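Local atomic coordinates of serine acetyltransferase (Neisseria gonorrhoeae, PDB entry 6WYE), a protein that probably catalyses the transfer of an acetyl group from acetyl-CoA to L-serine, giving O-acetyl-L-serine and CoA on the route to L-cysteine. Residues T192-N197 / H218-D223; T185-G190 / V205-S210; Q137-N142 / A173-G178; S76-P81 / E163-D168. One frame throughout, in Å; residues are numbered along the deposited sequence.

Contact 1: residues T192-N197 / H218-D223. With LMR ((2S)-2-hydroxybutanedioic acid), chain I.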
loop_
_atom_site.group_PDB
_atom_site.type_symbol
_atom_site.label_atom_id
_atom_site.label_comp_id
_atom_site.label_asym_id
_atom_site.label_seq_id
_atom_site.Cartn_x
_atom_site.Cartn_y
_atom_site.Cartn_z
ATOM N N THR A 192 34.357 -5.403 -10.354
ATOM C CA THR A 192 35.310 -5.105 -11.419
ATOM C C THR A 192 34.994 -5.849 -12.710
ATOM O O THR A 192 35.843 -5.921 -13.601
ATOM C CB THR A 192 36.740 -5.421 -10.975
ATOM O OG1 THR A 192 36.888 -6.831 -10.777
ATOM C CG2 THR A 192 37.076 -4.696 -9.683
ATOM N N ALA A 193 33.787 -6.389 -12.839
ATOM C CA ALA A 193 33.389 -7.060 -14.070
ATOM C C ALA A 193 33.222 -6.050 -15.201
ATOM O O ALA A 193 32.768 -4.922 -14.989
ATOM C CB ALA A 193 32.079 -7.817 -13.861
ATOM N N VAL A 194 33.605 -6.457 -16.406
ATOM C CA VAL A 194 33.465 -5.624 -17.592
ATOM C C VAL A 194 32.841 -6.462 -18.690
ATOM O O VAL A 194 33.312 -7.565 -18.975
ATOM C CB VAL A 194 34.807 -5.042 -18.076
ATOM C CG1 VAL A 194 34.574 -4.189 -19.323
ATOM C CG2 VAL A 194 35.473 -4.224 -16.984
ATOM N N LEU A 195 31.780 -5.945 -19.300
ATOM C CA LEU A 195 31.132 -6.607 -20.423
ATOM C C LEU A 195 31.229 -5.710 -21.647
ATOM O O LEU A 195 30.863 -4.532 -21.581
ATOM C CB LEU A 195 29.664 -6.907 -20.124
ATOM C CG LEU A 195 29.365 -8.205 -19.388
ATOM C CD1 LEU A 195 29.729 -8.008 -17.932
ATOM C CD2 LEU A 195 27.887 -8.508 -19.557
ATOM N N GLY A 196 31.708 -6.278 -22.759
ATOM C CA GLY A 196 31.761 -5.590 -24.035
ATOM C C GLY A 196 30.387 -5.488 -24.668
ATOM O O GLY A 196 29.365 -5.440 -23.974
ATOM N N ASN A 197 30.354 -5.463 -26.000
ATOM C CA ASN A 197 29.127 -5.251 -26.757
ATOM C C ASN A 197 28.627 -6.541 -27.384
ATOM O O ASN A 197 29.388 -7.483 -27.607
ATOM C CB ASN A 197 29.334 -4.209 -27.862
ATOM C CG ASN A 197 29.981 -2.952 -27.349
ATOM O OD1 ASN A 197 29.473 -2.314 -26.427
ATOM N ND2 ASN A 197 31.120 -2.590 -27.933
ATOM N N HIS A 218 37.375 -9.717 -11.260
ATOM C CA HIS A 218 36.218 -10.256 -11.960
ATOM C C HIS A 218 36.501 -10.352 -13.457
ATOM O O HIS A 218 37.407 -9.683 -13.968
ATOM C CB HIS A 218 34.979 -9.379 -11.724
ATOM C CG HIS A 218 34.568 -9.285 -10.285
ATOM N ND1 HIS A 218 35.075 -8.334 -9.422
ATOM C CD2 HIS A 218 33.682 -10.015 -9.564
ATOM C CE1 HIS A 218 34.516 -8.478 -8.231
ATOM N NE2 HIS A 218 33.672 -9.495 -8.287
ATOM N N PRO A 219 35.747 -11.178 -14.187
ATOM C CA PRO A 219 36.033 -11.383 -15.613
ATOM C C PRO A 219 35.794 -10.134 -16.441
ATOM O O PRO A 219 35.025 -9.237 -16.086
ATOM C CB PRO A 219 35.060 -12.495 -16.027
ATOM C CG PRO A 219 34.663 -13.142 -14.752
ATOM C CD PRO A 219 34.709 -12.100 -13.695
ATOM N N LYS A 220 36.486 -10.089 -17.569
ATOM C CA LYS A 220 36.225 -9.115 -18.618
ATOM C C LYS A 220 35.838 -9.885 -19.869
ATOM O O LYS A 220 36.592 -10.752 -20.327
ATOM C CB LYS A 220 37.439 -8.219 -18.836
ATOM C CG LYS A 220 38.044 -7.808 -17.514
ATOM C CD LYS A 220 38.681 -6.438 -17.543
ATOM C CE LYS A 220 39.260 -6.136 -16.165
ATOM N NZ LYS A 220 40.186 -4.972 -16.126
ATOM N N ILE A 221 34.642 -9.600 -20.388
ATOM C CA ILE A 221 34.026 -10.368 -21.462
ATOM C C ILE A 221 34.105 -9.557 -22.754
ATOM O O ILE A 221 33.657 -8.401 -22.800
ATOM C CB ILE A 221 32.561 -10.720 -21.135
ATOM C CG1 ILE A 221 32.433 -11.279 -19.706
ATOM C CG2 ILE A 221 32.003 -11.674 -22.187
ATOM C CD1 ILE A 221 33.028 -12.658 -19.504
ATOM N N GLY A 222 34.651 -10.176 -23.813
ATOM C CA GLY A 222 34.764 -9.508 -25.097
ATOM C C GLY A 222 33.466 -9.513 -25.902
ATOM O O GLY A 222 32.503 -10.214 -25.586
ATOM N N ASP A 223 33.465 -8.723 -26.981
ATOM C CA ASP A 223 32.303 -8.617 -27.862
ATOM C C ASP A 223 31.904 -9.977 -28.422
ATOM O O ASP A 223 32.744 -10.854 -28.647
ATOM C CB ASP A 223 32.592 -7.675 -29.038
ATOM C CG ASP A 223 32.910 -6.249 -28.608
ATOM O OD1 ASP A 223 33.000 -5.965 -27.395
ATOM O OD2 ASP A 223 33.093 -5.403 -29.508
HETATM C C1 LMR I . 34.048 -9.846 -4.483
HETATM O O1A LMR I . 35.030 -10.303 -4.982
HETATM O O1B LMR I . 33.780 -8.682 -4.482
HETATM C C2 LMR I . 33.074 -10.828 -3.818
HETATM O O2 LMR I . 31.903 -10.199 -3.363
HETATM C C3 LMR I . 32.725 -11.986 -4.757
HETATM C C4 LMR I . 32.039 -11.502 -6.021
HETATM O O4A LMR I . 31.885 -10.334 -6.175
HETATM O O4B LMR I . 31.656 -12.310 -6.804
HETATM O O HOH W 1 38.636 -7.312 -13.422
#

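Contact 2: residues T185-G190 / V205-S210. With LMR ((2S)-2-hydroxybutanedioic acid), chain I.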
loop_
_atom_site.group_PDB
_atom_site.type_symbol
_atom_site.label_atom_id
_atom_site.label_comp_id
_atom_site.label_asym_id
_atom_site.label_seq_id
_atom_site.Cartn_x
_atom_site.Cartn_y
_atom_site.Cartn_z
ATOM N N THR A 185 17.128 -14.616 -13.735
ATOM C CA THR A 185 17.202 -15.047 -12.339
ATOM C C THR A 185 18.571 -15.618 -11.992
ATOM O O THR A 185 19.058 -16.538 -12.650
ATOM C CB THR A 185 16.141 -16.099 -12.053
ATOM O OG1 THR A 185 14.892 -15.675 -12.625
ATOM C CG2 THR A 185 15.979 -16.274 -10.545
ATOM N N GLY A 186 19.180 -15.079 -10.944
ATOM C CA GLY A 186 20.447 -15.608 -10.471
ATOM C C GLY A 186 21.687 -14.998 -11.090
ATOM O O GLY A 186 22.795 -15.413 -10.740
ATOM N N PHE A 187 21.543 -14.047 -12.014
ATOM C CA PHE A 187 22.712 -13.402 -12.601
ATOM C C PHE A 187 23.447 -12.576 -11.560
ATOM O O PHE A 187 22.839 -11.871 -10.748
ATOM C CB PHE A 187 22.309 -12.505 -13.778
ATOM C CG PHE A 187 23.473 -11.816 -14.441
ATOM C CD1 PHE A 187 24.449 -12.557 -15.109
ATOM C CD2 PHE A 187 23.589 -10.431 -14.419
ATOM C CE1 PHE A 187 25.524 -11.934 -15.740
ATOM C CE2 PHE A 187 24.671 -9.796 -15.044
ATOM C CZ PHE A 187 25.646 -10.559 -15.705
ATOM N N VAL A 188 24.772 -12.687 -11.568
ATOM C CA VAL A 188 25.627 -11.968 -10.638
ATOM C C VAL A 188 26.798 -11.422 -11.440
ATOM O O VAL A 188 27.417 -12.161 -12.206
ATOM C CB VAL A 188 26.132 -12.876 -9.497
ATOM C CG1 VAL A 188 27.267 -12.210 -8.747
ATOM C CG2 VAL A 188 25.014 -13.231 -8.534
ATOM N N ALA A 189 27.092 -10.135 -11.278
ATOM C CA ALA A 189 28.281 -9.539 -11.874
ATOM C C ALA A 189 28.879 -8.616 -10.831
ATOM O O ALA A 189 28.182 -7.735 -10.319
ATOM C CB ALA A 189 27.947 -8.767 -13.168
ATOM N N GLY A 190 30.159 -8.818 -10.506
ATOM C CA GLY A 190 30.780 -8.142 -9.386
ATOM C C GLY A 190 31.464 -6.830 -9.743
ATOM O O GLY A 190 31.438 -6.365 -10.882
ATOM N N VAL A 205 23.966 -17.024 -14.578
ATOM C CA VAL A 205 25.377 -16.850 -14.904
ATOM C C VAL A 205 26.055 -15.986 -13.850
ATOM O O VAL A 205 25.488 -15.008 -13.354
ATOM C CB VAL A 205 25.532 -16.255 -16.313
ATOM C CG1 VAL A 205 26.940 -15.689 -16.530
ATOM C CG2 VAL A 205 25.242 -17.316 -17.344
ATOM N N THR A 206 27.288 -16.346 -13.504
ATOM C CA THR A 206 28.077 -15.614 -12.527
ATOM C C THR A 206 29.318 -15.045 -13.191
ATOM O O THR A 206 30.102 -15.795 -13.778
ATOM C CB THR A 206 28.491 -16.524 -11.371
ATOM O OG1 THR A 206 27.322 -17.095 -10.778
ATOM C CG2 THR A 206 29.268 -15.722 -10.336
ATOM N N LEU A 207 29.480 -13.722 -13.109
ATOM C CA LEU A 207 30.753 -13.064 -13.403
ATOM C C LEU A 207 31.339 -12.668 -12.055
ATOM O O LEU A 207 31.178 -11.546 -11.570
ATOM C CB LEU A 207 30.550 -11.875 -14.336
ATOM C CG LEU A 207 29.684 -12.287 -15.539
ATOM C CD1 LEU A 207 29.353 -11.113 -16.416
ATOM C CD2 LEU A 207 30.333 -13.400 -16.368
ATOM N N GLY A 208 32.011 -13.637 -11.427
ATOM C CA GLY A 208 32.316 -13.583 -10.018
ATOM C C GLY A 208 33.790 -13.315 -9.748
ATOM O O GLY A 208 34.655 -13.433 -10.617
ATOM N N GLY A 209 34.050 -12.941 -8.495
ATOM C CA GLY A 209 35.381 -12.614 -8.042
ATOM C C GLY A 209 36.085 -13.791 -7.397
ATOM O O GLY A 209 35.539 -14.882 -7.243
ATOM N N SER A 210 37.350 -13.558 -7.046
ATOM C CA SER A 210 38.161 -14.525 -6.321
ATOM C C SER A 210 39.047 -13.759 -5.352
ATOM O O SER A 210 39.525 -12.664 -5.672
ATOM C CB SER A 210 39.009 -15.388 -7.263
ATOM O OG SER A 210 39.647 -16.452 -6.557
HETATM C C1 LMR I . 34.048 -9.846 -4.483
HETATM O O1A LMR I . 35.030 -10.303 -4.982
HETATM O O1B LMR I . 33.780 -8.682 -4.482
HETATM C C2 LMR I . 33.074 -10.828 -3.818
HETATM O O2 LMR I . 31.903 -10.199 -3.363
HETATM C C3 LMR I . 32.725 -11.986 -4.757
HETATM C C4 LMR I . 32.039 -11.502 -6.021
HETATM O O4A LMR I . 31.885 -10.334 -6.175
HETATM O O4B LMR I . 31.656 -12.310 -6.804
#

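Contact 3: residues Q137-N142 / A173-G178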
loop_
_atom_site.group_PDB
_atom_site.type_symbol
_atom_site.label_atom_id
_atom_site.label_comp_id
_atom_site.label_asym_id
_atom_site.label_seq_id
_atom_site.Cartn_x
_atom_site.Cartn_y
_atom_site.Cartn_z
ATOM N N GLN A 137 19.050 -2.298 -17.581
ATOM C CA GLN A 137 18.864 -0.855 -17.684
ATOM C C GLN A 137 18.885 -0.199 -16.313
ATOM O O GLN A 137 19.422 0.905 -16.167
ATOM C CB GLN A 137 17.567 -0.517 -18.423
ATOM C CG GLN A 137 17.352 -1.213 -19.787
ATOM C CD GLN A 137 18.637 -1.517 -20.544
ATOM O OE1 GLN A 137 19.562 -0.701 -20.589
ATOM N NE2 GLN A 137 18.691 -2.699 -21.160
ATOM N N ALA A 138 18.292 -0.842 -15.298
ATOM C CA ALA A 138 18.438 -0.314 -13.945
ATOM C C ALA A 138 19.909 -0.209 -13.574
ATOM O O ALA A 138 20.323 0.759 -12.926
ATOM C CB ALA A 138 17.699 -1.188 -12.928
ATOM N N HIS A 139 20.724 -1.190 -13.983
ATOM C CA HIS A 139 22.143 -1.099 -13.636
ATOM C C HIS A 139 22.824 0.061 -14.353
ATOM O O HIS A 139 23.626 0.779 -13.748
ATOM C CB HIS A 139 22.897 -2.381 -13.956
ATOM C CG HIS A 139 24.381 -2.173 -13.964
ATOM N ND1 HIS A 139 25.108 -1.979 -12.806
ATOM C CD2 HIS A 139 25.255 -2.008 -14.987
ATOM C CE1 HIS A 139 26.374 -1.762 -13.116
ATOM N NE2 HIS A 139 26.489 -1.775 -14.433
ATOM N N ARG A 140 22.520 0.259 -15.636
ATOM C CA ARG A 140 23.115 1.376 -16.370
ATOM C C ARG A 140 22.885 2.690 -15.637
ATOM O O ARG A 140 23.822 3.469 -15.419
ATOM C CB ARG A 140 22.530 1.452 -17.783
ATOM C CG ARG A 140 22.869 0.306 -18.683
ATOM C CD ARG A 140 22.418 0.613 -20.115
ATOM N NE ARG A 140 22.387 -0.588 -20.942
ATOM C CZ ARG A 140 23.476 -1.222 -21.374
ATOM N NH1 ARG A 140 24.687 -0.763 -21.068
ATOM N NH2 ARG A 140 23.360 -2.310 -22.120
ATOM N N ILE A 141 21.646 2.942 -15.209
ATOM C CA ILE A 141 21.390 4.135 -14.401
ATOM C C ILE A 141 22.126 4.043 -13.070
ATOM O O ILE A 141 22.754 5.014 -12.618
ATOM C CB ILE A 141 19.877 4.331 -14.194
ATOM C CG1 ILE A 141 19.165 4.392 -15.546
ATOM C CG2 ILE A 141 19.616 5.596 -13.383
ATOM C CD1 ILE A 141 17.650 4.423 -15.440
ATOM N N ASN A 142 22.079 2.872 -12.425
ATOM C CA ASN A 142 22.782 2.701 -11.155
ATOM C C ASN A 142 24.262 3.020 -11.297
ATOM O O ASN A 142 24.852 3.671 -10.422
ATOM C CB ASN A 142 22.605 1.279 -10.626
ATOM C CG ASN A 142 22.337 1.261 -9.143
ATOM O OD1 ASN A 142 21.696 2.173 -8.620
ATOM N ND2 ASN A 142 22.836 0.239 -8.450
ATOM N N ALA A 173 30.225 -2.302 -11.962
ATOM C CA ALA A 173 30.362 -3.130 -13.152
ATOM C C ALA A 173 30.074 -2.305 -14.404
ATOM O O ALA A 173 29.207 -1.422 -14.403
ATOM C CB ALA A 173 29.410 -4.325 -13.081
ATOM N N ARG A 174 30.806 -2.603 -15.475
ATOM C CA ARG A 174 30.736 -1.853 -16.729
ATOM C C ARG A 174 30.141 -2.731 -17.826
ATOM O O ARG A 174 30.677 -3.799 -18.129
ATOM C CB ARG A 174 32.127 -1.355 -17.132
ATOM C CG ARG A 174 32.585 -0.092 -16.381
ATOM C CD ARG A 174 34.102 0.078 -16.416
ATOM N NE ARG A 174 34.661 -0.079 -17.763
ATOM C CZ ARG A 174 35.877 -0.563 -18.013
ATOM N NH1 ARG A 174 36.668 -0.942 -17.011
ATOM N NH2 ARG A 174 36.307 -0.673 -19.261
ATOM N N LEU A 175 29.047 -2.269 -18.430
ATOM C CA LEU A 175 28.274 -3.056 -19.386
ATOM C C LEU A 175 28.197 -2.333 -20.723
ATOM O O LEU A 175 27.777 -1.170 -20.776
ATOM C CB LEU A 175 26.852 -3.306 -18.862
ATOM C CG LEU A 175 26.567 -4.588 -18.066
ATOM C CD1 LEU A 175 27.597 -4.816 -16.990
ATOM C CD2 LEU A 175 25.176 -4.530 -17.451
ATOM N N GLY A 176 28.567 -3.025 -21.800
ATOM C CA GLY A 176 28.435 -2.491 -23.144
ATOM C C GLY A 176 26.995 -2.546 -23.628
ATOM O O GLY A 176 26.070 -2.839 -22.874
ATOM N N TYR A 177 26.810 -2.266 -24.922
ATOM C CA TYR A 177 25.487 -2.235 -25.541
ATOM C C TYR A 177 25.206 -3.518 -26.331
ATOM O O TYR A 177 26.084 -4.347 -26.564
ATOM C CB TYR A 177 25.332 -1.009 -26.458
ATOM C CG TYR A 177 26.295 -0.980 -27.633
ATOM C CD1 TYR A 177 26.106 -1.799 -28.740
ATOM C CD2 TYR A 177 27.400 -0.134 -27.629
ATOM C CE1 TYR A 177 26.998 -1.778 -29.811
ATOM C CE2 TYR A 177 28.282 -0.099 -28.694
ATOM C CZ TYR A 177 28.081 -0.921 -29.776
ATOM O OH TYR A 177 28.967 -0.888 -30.830
ATOM N N GLY A 178 23.960 -3.648 -26.782
ATOM C CA GLY A 178 23.530 -4.869 -27.456
ATOM C C GLY A 178 23.545 -6.103 -26.574
ATOM O O GLY A 178 23.829 -7.208 -27.051
#

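Contact 4: residues S76-P81 / E163-D168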
loop_
_atom_site.group_PDB
_atom_site.type_symbol
_atom_site.label_atom_id
_atom_site.label_comp_id
_atom_site.label_asym_id
_atom_site.label_seq_id
_atom_site.Cartn_x
_atom_site.Cartn_y
_atom_site.Cartn_z
ATOM N N SER A 76 8.656 2.225 -11.050
ATOM C CA SER A 76 7.579 1.354 -10.588
ATOM C C SER A 76 8.137 0.065 -9.979
ATOM O O SER A 76 7.665 -0.392 -8.933
ATOM C CB SER A 76 6.586 1.089 -11.736
ATOM O OG SER A 76 6.860 -0.109 -12.432
ATOM N N LYS A 77 9.160 -0.517 -10.604
ATOM C CA LYS A 77 9.683 -1.797 -10.130
ATOM C C LYS A 77 10.455 -1.648 -8.825
ATOM O O LYS A 77 10.319 -2.473 -7.913
ATOM C CB LYS A 77 10.619 -2.412 -11.172
ATOM C CG LYS A 77 10.014 -2.670 -12.514
ATOM C CD LYS A 77 8.887 -3.653 -12.430
ATOM C CE LYS A 77 8.413 -4.018 -13.825
ATOM N NZ LYS A 77 7.362 -5.054 -13.734
ATOM N N LEU A 78 11.298 -0.624 -8.725
ATOM C CA LEU A 78 12.265 -0.563 -7.639
ATOM C C LEU A 78 11.854 0.394 -6.536
ATOM O O LEU A 78 12.486 0.397 -5.475
ATOM C CB LEU A 78 13.636 -0.167 -8.188
ATOM C CG LEU A 78 14.055 -1.127 -9.296
ATOM C CD1 LEU A 78 15.375 -0.695 -9.897
ATOM C CD2 LEU A 78 14.148 -2.552 -8.736
ATOM N N GLY A 79 10.826 1.202 -6.769
ATOM C CA GLY A 79 10.309 2.076 -5.734
ATOM C C GLY A 79 9.745 1.306 -4.558
ATOM O O GLY A 79 9.355 0.140 -4.658
ATOM N N SER A 80 9.718 1.978 -3.415
ATOM C CA SER A 80 9.274 1.357 -2.177
ATOM C C SER A 80 8.824 2.465 -1.237
ATOM O O SER A 80 8.972 3.655 -1.556
ATOM C CB SER A 80 10.397 0.509 -1.555
ATOM O OG SER A 80 11.370 1.332 -0.946
ATOM N N PRO A 81 8.251 2.118 -0.076
ATOM C CA PRO A 81 7.918 3.181 0.888
ATOM C C PRO A 81 9.129 4.026 1.248
ATOM O O PRO A 81 9.041 5.260 1.262
ATOM C CB PRO A 81 7.355 2.406 2.093
ATOM C CG PRO A 81 7.734 0.965 1.863
ATOM C CD PRO A 81 7.781 0.799 0.385
ATOM N N GLU A 163 16.636 -7.943 -4.846
ATOM C CA GLU A 163 15.374 -8.421 -4.290
ATOM C C GLU A 163 14.312 -8.586 -5.370
ATOM O O GLU A 163 13.651 -9.625 -5.446
ATOM C CB GLU A 163 14.882 -7.457 -3.205
ATOM C CG GLU A 163 15.638 -7.574 -1.902
ATOM C CD GLU A 163 15.139 -6.576 -0.884
ATOM O OE1 GLU A 163 14.459 -5.605 -1.295
ATOM O OE2 GLU A 163 15.418 -6.765 0.316
ATOM N N VAL A 164 14.127 -7.564 -6.213
ATOM C CA VAL A 164 12.969 -7.552 -7.106
ATOM C C VAL A 164 13.232 -8.378 -8.349
ATOM O O VAL A 164 12.349 -9.110 -8.819
ATOM C CB VAL A 164 12.591 -6.104 -7.479
ATOM C CG1 VAL A 164 11.500 -6.094 -8.557
ATOM C CG2 VAL A 164 12.134 -5.328 -6.237
ATOM N N PHE A 165 14.448 -8.285 -8.899
ATOM C CA PHE A 165 14.790 -8.955 -10.145
ATOM C C PHE A 165 15.560 -10.251 -9.938
ATOM O O PHE A 165 15.733 -11.000 -10.898
ATOM C CB PHE A 165 15.619 -8.031 -11.054
ATOM C CG PHE A 165 14.919 -6.740 -11.440
ATOM C CD1 PHE A 165 13.551 -6.708 -11.659
ATOM C CD2 PHE A 165 15.645 -5.563 -11.589
ATOM C CE1 PHE A 165 12.913 -5.530 -12.018
ATOM C CE2 PHE A 165 15.018 -4.382 -11.948
ATOM C CZ PHE A 165 13.642 -4.365 -12.175
ATOM N N GLY A 166 16.000 -10.551 -8.718
ATOM C CA GLY A 166 16.853 -11.707 -8.540
ATOM C C GLY A 166 18.193 -11.559 -9.226
ATOM O O GLY A 166 18.834 -12.559 -9.534
ATOM N N VAL A 167 18.636 -10.323 -9.455
ATOM C CA VAL A 167 19.854 -10.020 -10.198
ATOM C C VAL A 167 20.742 -9.153 -9.316
ATOM O O VAL A 167 20.286 -8.139 -8.779
ATOM C CB VAL A 167 19.543 -9.296 -11.521
ATOM C CG1 VAL A 167 20.832 -8.783 -12.142
ATOM C CG2 VAL A 167 18.809 -10.209 -12.508
ATOM N N ASP A 168 22.006 -9.537 -9.169
ATOM C CA ASP A 168 22.933 -8.791 -8.323
ATOM C C ASP A 168 24.066 -8.279 -9.205
ATOM O O ASP A 168 24.966 -9.039 -9.566
ATOM C CB ASP A 168 23.447 -9.669 -7.172
ATOM C CG ASP A 168 24.285 -8.896 -6.173
ATOM O OD1 ASP A 168 24.771 -7.795 -6.513
ATOM O OD2 ASP A 168 24.462 -9.382 -5.033
#

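Contact 1: residues T192-N197 / H218-D223
Thr192 and His218 meet through their side chains where the two segments begin to run side by side, with Thr192 OG1 2.7 Å from His218 ND1 in a hydrogen bond. The hydroxyl lies at the edge of the imidazole, in its plane. It gets there because OG1 sits between the backbone N and the carbonyl carbon of its own residue (chi1 66°). The same oxygen is also bonded to the backbone N of Arg217.

Beyond this pair the contact is a short parallel ladder. Val194 N donates to Pro219 O, Ile221 N to Val194 O at 2.8 Å, and Gly196 N to Ile221 O at 2.9 Å. At the far end a side chain takes over from the backbone: Asn197 N donates almost straight (175°) to Asp223 OD1, 3.0 Å away, approaching from above the carboxylate plane. The Asn197 amide itself turns to another neighbour, its OD1 accepting from Tyr177 N.

Apolar contacts line both faces of the ladder. Val194 CG2 rests 3.9 Å from Lys220 CD, while the ammonium end of that lysine forms a salt bridge with Asp216. On the other face Leu195 CG and Ile221 CG1 come within 4.4 Å.

His218 is the link to the ligand. Its NE2 donates to O4A of the bound malate at 2.9 Å, nearly linearly (173°). With one ring nitrogen bonded to Thr192 and the other to malate, the rotation of the imidazole is fixed, consistent with Thr192 acting from the second shell to orient NE2 toward the malate.

Contact 2: residues T185-G190 / V205-S210
The ring of Phe187 packs into the hollow beside Val205 and Leu207. With CG anti to the backbone N (chi1 -179°), the ring swings across to the neighbouring strand. Phe187 CD1 then lies 4.0 Å from Val205 CB and 3.2 Å from Val205 O, which meets the ring obliquely. The far corner of the ring, CZ, reaches Leu207 CD1 at 3.8 Å, the methyl lying at the ring edge near its plane. Next along, the methyl of Ala189 lies against Leu207, the CB atoms of Ala189 and Leu207 being 4.2 Å apart. Ile169 and Ile227 pack round this same group.

Val188 and Thr206 lie side by side on the opposite face, their nearest side-chain atoms being Val188 CB and Thr206 CG2; His203 of the second subunit packs on Val188 and bonds to Thr206 OG1. The backbones are joined by Val188 N to Val205 O, Leu207 N to Val188 O at 2.7 Å, and Gly190 N to Leu207 O.

Past the ladder the relief changes from bumps to bare backbone. Gly190 and Gly209 have no side chains, and the malate lies against the hollow so left, its O4B accepting from Gly209 N at 3.0 Å. Parallel strands from successive turns, with aliphatic side chains turned inward, are the signature of the left-handed parallel beta-helix of hexapeptide-repeat acyltransferases; here its outer face supplies part of a ligand pocket between subunits.

Contact 3: residues Q137-N142 / A173-G178
Ala173 is met by His139, whose NE2 donates to Ala173 O at 2.7 Å. The carbonyl oxygen lies in the plane of the imidazole, but the nitrogen sits well above the carbonyl plane, about 50° out of it, and the bond is bent (133° at the hydrogen). CG of His139 is anti to the backbone N (chi1 164°), which carries the ring straight off the helix toward residues 173-178. The methyl of Ala173 also touches the ring, CB to His139 CE1 at 4.0 Å.

Leu175, two residues on, turns its side chain to the same histidine. Its CD2 packs 3.5 Å from His139 CD2, approaching the ring at a slant. The leucine carbonyl looks instead to Arg140, receiving a weak hydrogen bond from NH1.

Gly176 is gripped by Arg140 with two nitrogens. Its carbonyl oxygen accepts from NH1 at 3.1 Å and from NH2 at 2.9 Å, in an end-on grip that keeps the oxygen in the guanidinium plane. Tyr177 follows with its CA 4.0 Å from Arg140 NH2, while its backbone N is bonded to Asn197.

Behind the guanidinium, Arg140 NE donates to Gln137 OE1 at 2.8 Å. Asp109 of helix 100-116 forms a salt bridge with Arg140 NH2 and accepts from Gln137 NE2. The buried arginine charge is thus probably balanced by one carboxylate, while an amide and backbone carbonyls take further N-H groups, bonds that fix the orientation of the guanidinium and join helix 131-147 to the edge of the beta-helix.

Contact 4: residues S76-P81 / E163-D168
Lys77 lays the root of its side chain against Phe165, with Lys77 CB 3.7 Å from Phe165 CZ and Lys77 CG 4.1 Å from Phe165 CE1. The two side chains cross at about a right angle, and the methylenes come at the ring obliquely. Beyond CG the lysine bends (chi2 -62°) and its end leads away from residues 163-168, to a salt bridge with Glu163 of the third subunit. Its backbone takes part as well: Lys77 O is brushed by the Val164 methyl groups, the nearer being CG2 at 3.8 Å.

Leu78, the last helical residue, supplies the other half of the contact through a single methyl. Its CD2 lies 4.1 Å from Val164 CB and 3.8 Å from Phe165 CE2, with Phe165 CZ hardly farther. The ring of Phe165 therefore touches two consecutive residues, Lys77 at CZ and CE1 and Leu78 at CE2 and CZ. No hydrogen bond joins the two segments, and the contact is one of van der Waals packing, mostly between apolar groups. At Gly79 the chain leaves the helix. The carbonyls of Leu78 and Gly79 both accept from the guanidinium of Arg160, so helix 151-165 also grips this helix end by polar means.

Two helix ends thus meet here, that of 66-78 and that of 151-165. Phe165 packs further on His134 and Ala135 of helix 131-147, and Leu78 on Leu88 and Tyr92 of helix 85-98. After Gly166, which has positive phi, the chain turns into strand 168-169, the first of the beta-helix.

How the contacts relate
Contacts 1 and 2 are parallel strand pairings within the beta-helix, on two of its sheets. Their strands alternate along the chain, both reach the same malate, and they also touch each other, His218 CD2 lying 3.1 Å from Gly209 N. Contact 2 is buried and largely apolar beside its ladder, whereas contact 1 is partly open and uses more polar side chains. Contact 3 joins the helical domain to the sheet of contact 1, strands 174-175 and 194-195 being neighbours, and relies on side-chain bonds to carbonyls. Contact 4 lies between helix ends and has no hydrogen bond across it. It touches contact 3 through Ala138 and Leu78, and contact 2 through Gly166 and Gly186.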